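Local structure of 3,4-dihydroxy-2-butanone 4-phosphate synthase (Acinetobacter baumannii, 6MNZ) at residues I20-E25 against A176-F181; T38-E43 against A159-E164; I45-T50 against H185-G190; G135-R140 against A193-Y198. The protein probably catalyses the metal-dependent conversion of D-ribulose 5-phosphate to formate and 3,4-dihydroxy-2-butanone 4-phosphate, a step in riboflavin biosynthesis. All blocks are in the same frame, centred on the assembly; numbering follows the deposited sequence.

Interaction 1: I20-E25 against A176-F181; sequences ILMDDE and ADLEIF
Ile20 and Met22 meet Leu178 and Phe181 in a purely apolar strand-on-helix contact, where helix 175-184 lies against strand 19-22 of the six-stranded sheet of the synthase domain. The axes of the two short pieces approach to 10.1 Å and run almost antiparallel, at 166°. Ile20 and Met22 are two apart on the strand and both direct their CB toward the helix, whereas Leu21, between them, points to the other side and packs on helix 143-153. Met22 and Leu178 slide past each other in opposite directions: the Leu178 CD1 branch lies alongside the methionine chain, 3.4 Å from Met22 CG, and its distance to Met22 SD is 3.5 Å. The methionine is extended up to its sulfur (chi2 -178°), which keeps CG and SD alongside the leucine methyl; its bend at chi3 comes only beyond. Two residues earlier on the strand, Ile20 CD1 reaches the ring of Phe181 at its edge, near the ring plane, 3.7 Å from Phe181 CD1. The same methyl lies 4.1 Å from Leu178 O, over the helix backbone. The ring comes down to the strand because Phe181 CG is anti to its backbone N (chi1 -176°). Ile189 of the adjoining strand touches Ile20, Met22 and Leu178, and Leu33 touches both Ile20 and Phe181, so the helix rests on more than one strand. With no hydrogen bond or ion pair across the interface, helix and strand are joined here by dispersion and the burial of apolar surface, leaving the polar backbone groups of the strand to the sheet.

Interaction 2: T38-E43 against A159-E164; sequences THVRPE and ASVICE
Val40 and Val161 carry the apolar part of this buried contact, between the link from strand 31-36 to helix 42-52 and the central strand 160-164. Methyl meets methyl: Val40 CG2 lies 4.0 Å from Val161 CG2, and the two side chains are crossed at about a right angle. The same Val161 branch also nears the root of the other valine, 4.2 Å from Val40 CB. In Val40 the touching methyl is the one anti to the backbone N, which leaves CG1 in the crowded position between N and the carbonyl carbon (chi1 75°). Ile45 of helix 42-52 and Ile108 of helix 101-112 touch both valines. At the backbone level the segments only draw near. Thr38 N is 4.4 Å from Ala159 O, too far for a hydrogen bond; strand 160-164 pairs instead with Ile35 and Thr59 of its neighbours, through Val161 and Ser160. Polar side chains look elsewhere: Ser160 points away from the link and its OG bonds to Thr59 OG1, while Arg41, the N-cap residue of helix 42-52, makes a salt bridge through NE to Asp44. Glu164, predicted to be essential for catalysis, ends the same strand well away from the valines. The arrangement is that of an alpha+beta fold with a mixed sheet, in which the chain leaves a strand, passes over its neighbour and turns into a helix that covers the sheet face.

Interaction 3: I45-T50 against H185-G190; sequences INFMIT and HGLKIG. With SO4 (sulfate ion), chain F.
Phe47 and His185 form an aromatic pair beside a sulfate-binding pocket on the surface of the synthase domain, between helix 42-52 and the turn leading from helix 175-184 into strand 188-191. It is an offset edge-to-face pair: the edge of the phenyl ring is directed toward the face of the imidazole, with planes at 74° and centroids 5.2 Å apart. The outer atoms of the phenyl ring do the touching. Phe47 CE2 is 3.4 Å from His185 ND1, and CZ is 3.5 Å from that same His185 ND1. Extension of Phe47 away from its helix, with CG anti to the backbone N (chi1 -179°), brings the ring across to the turn. There Leu187 adds a looser apolar contact, 4.4 Å from Phe47 CE1 to Leu187 CD1. Phe181 and His51 enlarge the aromatic cluster, each meeting both Phe47 and His185. On its other nitrogen the imidazole turns to the anion: His185 NE2 donates a hydrogen bond of 3.3 Å to sulfate O2, with an angle of 157° at the hydrogen. His51 ND1 and Lys184 NZ also bind this sulfate, which probably comes from the crystallisation liquor. Sulfate at NE2 would be expected to favour protonated imidazole, and with the phenyl edge it probably restricts turning of the His185 ring.

Interaction 4: G135-R140 against A193-Y198; sequences GGVLHR and ADLIHY
Val137 and Leu195 with Ile196 join the loop that leads into the predicted ribulose 5-phosphate site to helix 192-202, in the buried middle of the chain where the two domains of the protein meet. The loop runs from strand 127-131 to helix 143-153 and takes a short 3-10 turn at Val137 and Leu138, with His139 N bonded back to Gly136 O at 3.2 Å. Val137 makes the contact from the loop side, its CB directed at the helix and its two methyls divided between neighbouring helix residues. The CG1 branch, anti to the backbone N (chi1 174°), packs against Ile196, although the exact spacing of the two side chains is doubtful. Behind Ile196, Ser321 and Tyr324 of helix 320-336 supply the packing from the C-terminal domain. Three residues beyond Val137, Arg140, a predicted substrate-binding residue, directs its CB away from the helix; its NE forms a salt bridge with Glu145, and its NH2 another with a sulfate probably taken from the crystallisation liquor. The backbone of Val137 is held too, its N hydrogen-bonded to Asp149 OD2. The other methyl, Val137 CG2, meets Leu195 CD2 at 4.3 Å.

In the fold
From the N terminus, the first partners of interactions 1, 2, 3 and 4 come in that order, up to residue 140. The chain then returns: strand 160-164 closes interaction 2, helix 175-184 closes interaction 1, the turn and strand 188-191 close interaction 3, and helix 192-202 closes interaction 4. The loop of interaction 2 thus falls wholly within that of interaction 1, while interaction 3 crosses both and interaction 4 crosses all three. Strands 19-22 and 188-191 are sheet neighbours, with Met22 N bonded to Gly190 O, which couples interactions 1 and 3; helix 42-52 serves interactions 2 and 3. Interaction 4 carries the network on toward the C-terminal domain.

Interaction 1: I20-E25 against A176-F181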
loop_
_atom_site.group_PDB
_atom_site.type_symbol
_atom_site.label_atom_id
_atom_site.label_comp_id
_atom_site.label_asym_id
_atom_site.label_seq_id
_atom_site.Cartn_x
_atom_site.Cartn_y
_atom_site.Cartn_z
ATOM N N ILE A 20 0.324 23.340 -23.958
ATOM C CA ILE A 20 0.223 23.511 -22.514
ATOM C C ILE A 20 -0.812 22.532 -21.981
ATOM O O ILE A 20 -1.892 22.375 -22.562
ATOM C CB ILE A 20 -0.152 24.958 -22.155
ATOM C CG1 ILE A 20 0.940 25.921 -22.619
ATOM C CG2 ILE A 20 -0.366 25.094 -20.656
ATOM C CD1 ILE A 20 0.527 27.372 -22.585
ATOM N N LEU A 21 -0.454 21.822 -20.915
ATOM C CA LEU A 21 -1.336 20.850 -20.280
ATOM C C LEU A 21 -1.488 21.222 -18.813
ATOM O O LEU A 21 -0.496 21.295 -18.080
ATOM C CB LEU A 21 -0.787 19.429 -20.420
ATOM C CG LEU A 21 -1.360 18.597 -21.571
ATOM C CD1 LEU A 21 -0.605 17.282 -21.703
ATOM C CD2 LEU A 21 -2.848 18.337 -21.381
ATOM N N MET A 22 -2.731 21.385 -18.376
ATOM C CA MET A 22 -3.042 21.608 -16.974
ATOM C C MET A 22 -3.545 20.313 -16.355
ATOM O O MET A 22 -4.334 19.585 -16.966
ATOM C CB MET A 22 -4.100 22.700 -16.813
ATOM C CG MET A 22 -3.676 24.054 -17.342
ATOM S SD MET A 22 -4.929 25.326 -17.072
ATOM C CE MET A 22 -5.895 25.169 -18.569
ATOM N N ASP A 23 -3.159 20.080 -15.106
ATOM C CA ASP A 23 -3.773 19.036 -14.307
ATOM C C ASP A 23 -4.928 19.618 -13.497
ATOM O O ASP A 23 -5.261 20.801 -13.598
ATOM C CB ASP A 23 -2.733 18.387 -13.397
ATOM C CG ASP A 23 -2.287 19.306 -12.278
ATOM O OD1 ASP A 23 -2.337 20.541 -12.473
ATOM O OD2 ASP A 23 -2.157 18.808 -11.140
ATOM N N ASP A 24 -5.606 18.752 -12.748
ATOM C CA ASP A 24 -6.783 19.165 -11.999
ATOM C C ASP A 24 -6.449 20.343 -11.094
ATOM O O ASP A 24 -5.371 20.405 -10.497
ATOM C CB ASP A 24 -7.322 17.995 -11.173
ATOM C CG ASP A 24 -8.147 17.034 -12.002
ATOM O OD1 ASP A 24 -8.024 17.065 -13.243
ATOM O OD2 ASP A 24 -8.948 16.276 -11.422
ATOM N N GLU A 25 -7.375 21.300 -11.020
ATOM C CA GLU A 25 -7.127 22.511 -10.250
ATOM C C GLU A 25 -6.802 22.195 -8.797
ATOM O O GLU A 25 -6.183 23.020 -8.116
ATOM C CB GLU A 25 -8.347 23.434 -10.338
ATOM C CG GLU A 25 -8.335 24.628 -9.391
ATOM C CD GLU A 25 -9.702 25.274 -9.259
ATOM O OE1 GLU A 25 -10.249 25.284 -8.136
ATOM O OE2 GLU A 25 -10.237 25.753 -10.282
ATOM N N ALA A 176 -5.968 31.107 -15.438
ATOM C CA ALA A 176 -6.035 32.468 -15.960
ATOM C C ALA A 176 -4.730 32.864 -16.638
ATOM O O ALA A 176 -4.713 33.237 -17.816
ATOM C CB ALA A 176 -6.373 33.441 -14.830
ATOM N N ASP A 177 -3.613 32.748 -15.915
ATOM C CA ASP A 177 -2.328 33.160 -16.468
ATOM C C ASP A 177 -1.859 32.218 -17.570
ATOM O O ASP A 177 -1.211 32.660 -18.525
ATOM C CB ASP A 177 -1.283 33.237 -15.357
ATOM C CG ASP A 177 -1.787 33.975 -14.133
ATOM O OD1 ASP A 177 -1.738 35.223 -14.129
ATOM O OD2 ASP A 177 -2.328 33.314 -13.221
ATOM N N LEU A 178 -2.204 30.930 -17.479
ATOM C CA LEU A 178 -1.815 29.992 -18.527
ATOM C C LEU A 178 -2.563 30.276 -19.824
ATOM O O LEU A 178 -1.975 30.219 -20.911
ATOM C CB LEU A 178 -2.068 28.556 -18.071
ATOM C CG LEU A 178 -1.289 28.077 -16.845
ATOM C CD1 LEU A 178 -1.836 26.739 -16.388
ATOM C CD2 LEU A 178 0.202 27.971 -17.123
ATOM N N GLU A 179 -3.846 30.634 -19.728
ATOM C CA GLU A 179 -4.618 30.954 -20.924
ATOM C C GLU A 179 -4.016 32.145 -21.655
ATOM O O GLU A 179 -3.862 32.126 -22.882
ATOM C CB GLU A 179 -6.072 31.241 -20.548
ATOM C CG GLU A 179 -6.870 30.017 -20.140
ATOM C CD GLU A 179 -8.320 30.348 -19.836
ATOM O OE1 GLU A 179 -8.579 31.437 -19.281
ATOM O OE2 GLU A 179 -9.188 29.481 -20.065
ATOM N N ILE A 180 -3.679 33.203 -20.913
ATOM C CA ILE A 180 -2.976 34.339 -21.504
ATOM C C ILE A 180 -1.703 33.867 -22.194
ATOM O O ILE A 180 -1.419 34.242 -23.336
ATOM C CB ILE A 180 -2.671 35.397 -20.428
ATOM C CG1 ILE A 180 -3.968 35.900 -19.790
ATOM C CG2 ILE A 180 -1.890 36.557 -21.031
ATOM C CD1 ILE A 180 -3.759 36.640 -18.488
ATOM N N PHE A 181 -0.866 33.126 -21.463
ATOM C CA PHE A 181 0.413 32.692 -22.014
ATOM C C PHE A 181 0.215 31.867 -23.280
ATOM O O PHE A 181 0.958 32.027 -24.255
ATOM C CB PHE A 181 1.180 31.890 -20.962
ATOM C CG PHE A 181 2.552 31.472 -21.397
ATOM C CD1 PHE A 181 2.751 30.251 -22.018
ATOM C CD2 PHE A 181 3.663 32.208 -21.019
ATOM C CE1 PHE A 181 4.014 29.865 -22.423
ATOM C CE2 PHE A 181 4.924 31.849 -21.450
ATOM C CZ PHE A 181 5.103 30.662 -22.131
#

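Interaction 2: T38-E43 against A159-E164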
loop_
_atom_site.group_PDB
_atom_site.type_symbol
_atom_site.label_atom_id
_atom_site.label_comp_id
_atom_site.label_asym_id
_atom_site.label_seq_id
_atom_site.Cartn_x
_atom_site.Cartn_y
_atom_site.Cartn_z
ATOM N N THR A 38 10.732 13.203 -29.172
ATOM C CA THR A 38 11.368 12.828 -30.428
ATOM C C THR A 38 11.589 14.035 -31.332
ATOM O O THR A 38 12.495 14.017 -32.173
ATOM C CB THR A 38 10.521 11.777 -31.145
ATOM O OG1 THR A 38 10.194 10.723 -30.232
ATOM C CG2 THR A 38 11.273 11.200 -32.335
ATOM N N HIS A 39 10.744 15.059 -31.223
ATOM C CA HIS A 39 10.857 16.249 -32.053
ATOM C C HIS A 39 11.505 17.420 -31.324
ATOM O O HIS A 39 11.519 18.534 -31.857
ATOM C CB HIS A 39 9.478 16.667 -32.567
ATOM C CG HIS A 39 8.881 15.707 -33.546
ATOM N ND1 HIS A 39 9.366 15.549 -34.826
ATOM C CD2 HIS A 39 7.824 14.867 -33.437
ATOM C CE1 HIS A 39 8.665 14.618 -35.447
ATOM N NE2 HIS A 39 7.719 14.192 -34.629
ATOM N N VAL A 40 12.073 17.191 -30.137
ATOM C CA VAL A 40 12.607 18.294 -29.347
ATOM C C VAL A 40 13.916 18.776 -29.958
ATOM O O VAL A 40 14.781 17.974 -30.338
ATOM C CB VAL A 40 12.799 17.870 -27.882
ATOM C CG1 VAL A 40 14.018 16.976 -27.731
ATOM C CG2 VAL A 40 12.917 19.100 -26.989
ATOM N N ARG A 41 14.096 20.088 -29.987
ATOM C CA ARG A 41 15.223 20.734 -30.643
ATOM C C ARG A 41 15.846 21.743 -29.693
ATOM O O ARG A 41 15.230 22.122 -28.692
ATOM C CB ARG A 41 14.786 21.435 -31.938
ATOM C CG ARG A 41 14.010 20.537 -32.892
ATOM C CD ARG A 41 13.309 21.337 -33.976
ATOM N NE ARG A 41 12.420 22.354 -33.422
ATOM C CZ ARG A 41 11.702 23.201 -34.153
ATOM N NH1 ARG A 41 11.583 23.017 -35.460
ATOM N NH2 ARG A 41 10.998 24.155 -33.558
ATOM N N PRO A 42 17.132 22.062 -29.883
ATOM C CA PRO A 42 17.787 23.044 -29.008
ATOM C C PRO A 42 16.912 24.244 -28.684
ATOM O O PRO A 42 16.727 24.580 -27.511
ATOM C CB PRO A 42 19.023 23.456 -29.816
ATOM C CG PRO A 42 19.362 22.232 -30.620
ATOM C CD PRO A 42 18.072 21.471 -30.856
ATOM N N GLU A 43 16.342 24.879 -29.710
ATOM C CA GLU A 43 15.538 26.073 -29.480
ATOM C C GLU A 43 14.259 25.770 -28.712
ATOM O O GLU A 43 13.705 26.675 -28.079
ATOM C CB GLU A 43 15.189 26.745 -30.809
ATOM C CG GLU A 43 15.957 28.033 -31.087
ATOM C CD GLU A 43 15.848 29.045 -29.959
ATOM O OE1 GLU A 43 16.883 29.331 -29.321
ATOM O OE2 GLU A 43 14.711 29.437 -29.616
ATOM N N ALA A 159 7.070 9.590 -25.401
ATOM C CA ALA A 159 8.075 10.391 -24.714
ATOM C C ALA A 159 7.825 11.860 -25.012
ATOM O O ALA A 159 7.717 12.249 -26.178
ATOM C CB ALA A 159 9.491 9.996 -25.150
ATOM N N SER A 160 7.815 12.679 -23.964
ATOM C CA SER A 160 7.596 14.110 -24.101
ATOM C C SER A 160 8.555 14.848 -23.183
ATOM O O SER A 160 9.034 14.306 -22.183
ATOM C CB SER A 160 6.154 14.499 -23.764
ATOM O OG SER A 160 5.958 14.491 -22.363
ATOM N N VAL A 161 8.784 16.119 -23.501
ATOM C CA VAL A 161 9.556 17.022 -22.657
ATOM C C VAL A 161 8.605 18.062 -22.085
ATOM O O VAL A 161 7.813 18.658 -22.825
ATOM C CB VAL A 161 10.695 17.693 -23.445
ATOM C CG1 VAL A 161 11.516 18.591 -22.532
ATOM C CG2 VAL A 161 11.578 16.641 -24.107
ATOM N N ILE A 162 8.627 18.223 -20.764
ATOM C CA ILE A 162 7.652 19.060 -20.078
ATOM C C ILE A 162 8.367 19.981 -19.101
ATOM O O ILE A 162 9.418 19.641 -18.549
ATOM C CB ILE A 162 6.581 18.215 -19.351
ATOM C CG1 ILE A 162 7.187 17.469 -18.160
ATOM C CG2 ILE A 162 5.941 17.233 -20.321
ATOM C CD1 ILE A 162 6.182 16.635 -17.392
ATOM N N CYS A 163 7.785 21.160 -18.894
ATOM C CA CYS A 163 8.394 22.204 -18.079
ATOM C C CYS A 163 7.284 23.037 -17.458
ATOM O O CYS A 163 6.418 23.545 -18.177
ATOM C CB CYS A 163 9.324 23.084 -18.924
ATOM S SG CYS A 163 10.386 24.217 -17.989
ATOM N N GLU A 164 7.377 23.270 -16.151
ATOM C CA GLU A 164 6.369 24.061 -15.459
ATOM C C GLU A 164 6.411 25.513 -15.926
ATOM O O GLU A 164 7.484 26.087 -16.126
ATOM C CB GLU A 164 6.585 23.997 -13.948
ATOM C CG GLU A 164 6.444 22.610 -13.351
ATOM C CD GLU A 164 7.759 21.861 -13.295
ATOM O OE1 GLU A 164 8.596 22.075 -14.197
ATOM O OE2 GLU A 164 8.045 21.253 -12.241
#

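Interaction 3: I45-T50 against H185-G190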
loop_
_atom_site.group_PDB
_atom_site.type_symbol
_atom_site.label_atom_id
_atom_site.label_comp_id
_atom_site.label_asym_id
_atom_site.label_seq_id
_atom_site.Cartn_x
_atom_site.Cartn_y
_atom_site.Cartn_z
ATOM N N ILE A 45 14.157 23.562 -26.015
ATOM C CA ILE A 45 14.602 23.612 -24.626
ATOM C C ILE A 45 14.832 25.054 -24.197
ATOM O O ILE A 45 14.493 25.446 -23.074
ATOM C CB ILE A 45 15.871 22.760 -24.437
ATOM C CG1 ILE A 45 15.648 21.334 -24.946
ATOM C CG2 ILE A 45 16.286 22.741 -22.974
ATOM C CD1 ILE A 45 14.464 20.627 -24.316
ATOM N N ASN A 46 15.371 25.881 -25.097
ATOM C CA ASN A 46 15.674 27.261 -24.737
ATOM C C ASN A 46 14.402 28.061 -24.489
ATOM O O ASN A 46 14.355 28.892 -23.575
ATOM C CB ASN A 46 16.511 27.920 -25.832
ATOM C CG ASN A 46 16.915 29.338 -25.479
ATOM O OD1 ASN A 46 16.622 30.280 -26.215
ATOM N ND2 ASN A 46 17.579 29.500 -24.339
ATOM N N PHE A 47 13.374 27.855 -25.315
ATOM C CA PHE A 47 12.081 28.475 -25.046
ATOM C C PHE A 47 11.540 28.046 -23.690
ATOM O O PHE A 47 10.971 28.860 -22.953
ATOM C CB PHE A 47 11.087 28.124 -26.151
ATOM C CG PHE A 47 9.730 28.734 -25.958
ATOM C CD1 PHE A 47 8.721 28.026 -25.328
ATOM C CD2 PHE A 47 9.464 30.018 -26.397
ATOM C CE1 PHE A 47 7.502 28.618 -25.064
ATOM C CE2 PHE A 47 8.254 30.620 -26.123
ATOM C CZ PHE A 47 7.255 29.902 -25.497
ATOM N N MET A 48 11.792 26.795 -23.301
ATOM C CA MET A 48 11.258 26.291 -22.040
ATOM C C MET A 48 11.924 26.975 -20.852
ATOM O O MET A 48 11.246 27.545 -19.991
ATOM C CB MET A 48 11.444 24.777 -21.966
ATOM C CG MET A 48 10.442 24.001 -22.799
ATOM S SD MET A 48 10.486 22.235 -22.458
ATOM C CE MET A 48 8.820 21.758 -22.912
ATOM N N ILE A 49 13.259 26.992 -20.825
ATOM C CA ILE A 49 13.972 27.592 -19.705
ATOM C C ILE A 49 13.823 29.104 -19.655
ATOM O O ILE A 49 14.297 29.730 -18.701
ATOM C CB ILE A 49 15.473 27.235 -19.752
ATOM C CG1 ILE A 49 16.155 27.932 -20.933
ATOM C CG2 ILE A 49 15.658 25.728 -19.840
ATOM C CD1 ILE A 49 17.636 27.635 -21.052
ATOM N N THR A 50 13.300 29.716 -20.718
ATOM C CA THR A 50 13.200 31.168 -20.815
ATOM C C THR A 50 11.822 31.681 -20.416
ATOM O O THR A 50 11.718 32.632 -19.636
ATOM C CB THR A 50 13.525 31.625 -22.243
ATOM O OG1 THR A 50 14.774 31.059 -22.660
ATOM C CG2 THR A 50 13.614 33.142 -22.311
ATOM N N HIS A 185 1.849 33.216 -27.257
ATOM C CA HIS A 185 2.886 32.494 -27.984
ATOM C C HIS A 185 2.314 31.503 -28.993
ATOM O O HIS A 185 3.073 30.717 -29.571
ATOM C CB HIS A 185 3.805 31.765 -27.001
ATOM C CG HIS A 185 4.517 32.677 -26.051
ATOM N ND1 HIS A 185 5.832 33.051 -26.224
ATOM C CD2 HIS A 185 4.120 33.232 -24.881
ATOM C CE1 HIS A 185 6.197 33.844 -25.231
ATOM N NE2 HIS A 185 5.187 33.943 -24.387
ATOM N N GLY A 186 1.008 31.543 -29.245
ATOM C CA GLY A 186 0.439 30.788 -30.343
ATOM C C GLY A 186 0.294 29.309 -30.077
ATOM O O GLY A 186 0.360 28.508 -31.016
ATOM N N LEU A 187 0.188 28.916 -28.812
ATOM C CA LEU A 187 0.126 27.519 -28.414
ATOM C C LEU A 187 -1.287 27.168 -27.965
ATOM O O LEU A 187 -1.968 27.975 -27.327
ATOM C CB LEU A 187 1.113 27.225 -27.284
ATOM C CG LEU A 187 2.560 27.648 -27.543
ATOM C CD1 LEU A 187 3.400 27.452 -26.292
ATOM C CD2 LEU A 187 3.145 26.876 -28.717
ATOM N N LYS A 188 -1.684 25.926 -28.216
ATOM C CA LYS A 188 -2.937 25.429 -27.670
ATOM C C LYS A 188 -2.717 24.863 -26.270
ATOM O O LYS A 188 -1.615 24.442 -25.905
ATOM C CB LYS A 188 -3.539 24.348 -28.569
ATOM C CG LYS A 188 -4.099 24.859 -29.887
ATOM C CD LYS A 188 -3.064 24.764 -30.994
ATOM C CE LYS A 188 -3.694 24.892 -32.369
ATOM N NZ LYS A 188 -2.658 25.069 -33.426
ATOM N N ILE A 189 -3.811 24.776 -25.519
ATOM C CA ILE A 189 -3.775 24.464 -24.097
ATOM C C ILE A 189 -4.817 23.392 -23.819
ATOM O O ILE A 189 -5.756 23.203 -24.597
ATOM C CB ILE A 189 -4.024 25.725 -23.238
ATOM C CG1 ILE A 189 -3.859 25.407 -21.752
ATOM C CG2 ILE A 189 -5.409 26.300 -23.518
ATOM C CD1 ILE A 189 -3.465 26.608 -20.924
ATOM N N GLY A 190 -4.591 22.617 -22.762
ATOM C CA GLY A 190 -5.353 21.399 -22.560
ATOM C C GLY A 190 -5.455 21.031 -21.097
ATOM O O GLY A 190 -4.540 21.279 -20.306
HETATM S S SO4 F . 6.986 35.946 -20.682
HETATM O O1 SO4 F . 8.334 35.603 -21.126
HETATM O O2 SO4 F . 6.010 35.161 -21.437
HETATM O O3 SO4 F . 6.858 35.657 -19.255
HETATM O O4 SO4 F . 6.752 37.369 -20.912
#

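Interaction 4: G135-R140 against A193-Y198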
loop_
_atom_site.group_PDB
_atom_site.type_symbol
_atom_site.label_atom_id
_atom_site.label_comp_id
_atom_site.label_asym_id
_atom_site.label_seq_id
_atom_site.Cartn_x
_atom_site.Cartn_y
_atom_site.Cartn_z
ATOM N N GLY A 135 -0.488 2.224 -17.196
ATOM C CA GLY A 135 -1.685 2.603 -17.913
ATOM C C GLY A 135 -1.772 4.062 -18.287
ATOM O O GLY A 135 -2.794 4.497 -18.825
ATOM N N GLY A 136 -0.749 4.848 -17.965
ATOM C CA GLY A 136 -0.756 6.245 -18.350
ATOM C C GLY A 136 -1.781 7.031 -17.557
ATOM O O GLY A 136 -2.063 6.742 -16.389
ATOM N N VAL A 137 -2.452 7.945 -18.251
ATOM C CA VAL A 137 -3.345 8.912 -17.625
ATOM C C VAL A 137 -4.626 8.214 -17.177
ATOM O O VAL A 137 -5.501 8.832 -16.562
ATOM C CB VAL A 137 -3.641 10.069 -18.599
ATOM C CG1 VAL A 137 -4.678 11.002 -18.043
ATOM C CG2 VAL A 137 -2.372 10.841 -18.904
ATOM N N LEU A 138 -4.711 6.901 -17.402
ATOM C CA LEU A 138 -5.870 6.155 -16.923
ATOM C C LEU A 138 -5.938 6.135 -15.401
ATOM O O LEU A 138 -7.016 5.904 -14.840
ATOM C CB LEU A 138 -5.837 4.725 -17.455
ATOM C CG LEU A 138 -5.988 4.558 -18.965
ATOM C CD1 LEU A 138 -5.749 3.104 -19.340
ATOM C CD2 LEU A 138 -7.356 5.027 -19.431
ATOM N N HIS A 139 -4.783 6.134 -14.737
ATOM C CA HIS A 139 -4.712 5.869 -13.305
ATOM C C HIS A 139 -4.118 7.023 -12.518
ATOM O O HIS A 139 -4.761 7.528 -11.590
ATOM C CB HIS A 139 -3.900 4.588 -13.062
ATOM C CG HIS A 139 -4.308 3.444 -13.936
ATOM N ND1 HIS A 139 -5.577 2.907 -13.908
ATOM C CD2 HIS A 139 -3.661 2.824 -14.951
ATOM C CE1 HIS A 139 -5.685 1.990 -14.853
ATOM N NE2 HIS A 139 -4.522 1.888 -15.470
ATOM N N ARG A 140 -2.928 7.489 -12.888
ATOM C CA ARG A 140 -2.372 8.725 -12.355
ATOM C C ARG A 140 -2.590 9.843 -13.365
ATOM O O ARG A 140 -2.042 9.798 -14.472
ATOM C CB ARG A 140 -0.884 8.573 -12.040
ATOM C CG ARG A 140 -0.351 9.656 -11.119
ATOM C CD ARG A 140 1.168 9.637 -11.042
ATOM N NE ARG A 140 1.762 10.778 -11.733
ATOM C CZ ARG A 140 2.846 11.431 -11.323
ATOM N NH1 ARG A 140 3.584 10.935 -10.338
ATOM N NH2 ARG A 140 3.341 12.407 -12.072
ATOM N N ALA A 193 -7.626 16.049 -17.525
ATOM C CA ALA A 193 -8.945 15.429 -17.447
ATOM C C ALA A 193 -9.603 15.349 -18.819
ATOM O O ALA A 193 -10.240 14.343 -19.152
ATOM C CB ALA A 193 -9.835 16.200 -16.472
ATOM N N ASP A 194 -9.453 16.395 -19.636
ATOM C CA ASP A 194 -9.964 16.335 -21.000
ATOM C C ASP A 194 -9.276 15.240 -21.804
ATOM O O ASP A 194 -9.875 14.677 -22.727
ATOM C CB ASP A 194 -9.785 17.688 -21.692
ATOM C CG ASP A 194 -10.844 18.694 -21.284
ATOM O OD1 ASP A 194 -11.375 18.576 -20.161
ATOM O OD2 ASP A 194 -11.100 19.639 -22.061
ATOM N N LEU A 195 -8.022 14.924 -21.474
ATOM C CA LEU A 195 -7.348 13.798 -22.108
ATOM C C LEU A 195 -7.819 12.465 -21.539
ATOM O O LEU A 195 -7.920 11.477 -22.275
ATOM C CB LEU A 195 -5.834 13.937 -21.951
ATOM C CG LEU A 195 -4.993 12.951 -22.766
ATOM C CD1 LEU A 195 -5.211 13.152 -24.260
ATOM C CD2 LEU A 195 -3.518 13.091 -22.414
ATOM N N ILE A 196 -8.044 12.396 -20.222
ATOM C CA ILE A 196 -8.676 11.216 -19.635
ATOM C C ILE A 196 -9.934 10.860 -20.416
ATOM O O ILE A 196 -10.112 9.723 -20.871
ATOM C CB ILE A 196 -8.999 11.453 -18.150
ATOM C CG1 ILE A 196 -7.713 11.515 -17.331
ATOM C CG2 ILE A 196 -9.897 10.341 -17.622
ATOM C CD1 ILE A 196 -7.895 12.002 -15.919
ATOM N N HIS A 197 -10.848 11.822 -20.537
ATOM C CA HIS A 197 -12.140 11.541 -21.149
ATOM C C HIS A 197 -11.994 11.173 -22.618
ATOM O O HIS A 197 -12.675 10.261 -23.096
ATOM C CB HIS A 197 -13.057 12.753 -20.993
ATOM C CG HIS A 197 -14.449 12.525 -21.490
ATOM N ND1 HIS A 197 -15.298 11.594 -20.930
ATOM C CD2 HIS A 197 -15.147 13.121 -22.484
ATOM C CE1 HIS A 197 -16.447 11.604 -21.581
ATOM N NE2 HIS A 197 -16.395 12.547 -22.504
ATOM N N TYR A 198 -11.019 11.764 -23.311
ATOM C CA TYR A 198 -10.768 11.382 -24.695
ATOM C C TYR A 198 -10.383 9.911 -24.791
ATOM O O TYR A 198 -10.964 9.155 -25.578
ATOM C CB TYR A 198 -9.672 12.266 -25.292
ATOM C CG TYR A 198 -9.370 11.956 -26.738
ATOM C CD1 TYR A 198 -10.004 12.644 -27.762
ATOM C CD2 TYR A 198 -8.406 11.019 -27.080
ATOM C CE1 TYR A 198 -9.771 12.328 -29.084
ATOM C CE2 TYR A 198 -8.162 10.698 -28.399
ATOM C CZ TYR A 198 -8.858 11.346 -29.396
ATOM O OH TYR A 198 -8.640 11.016 -30.712
#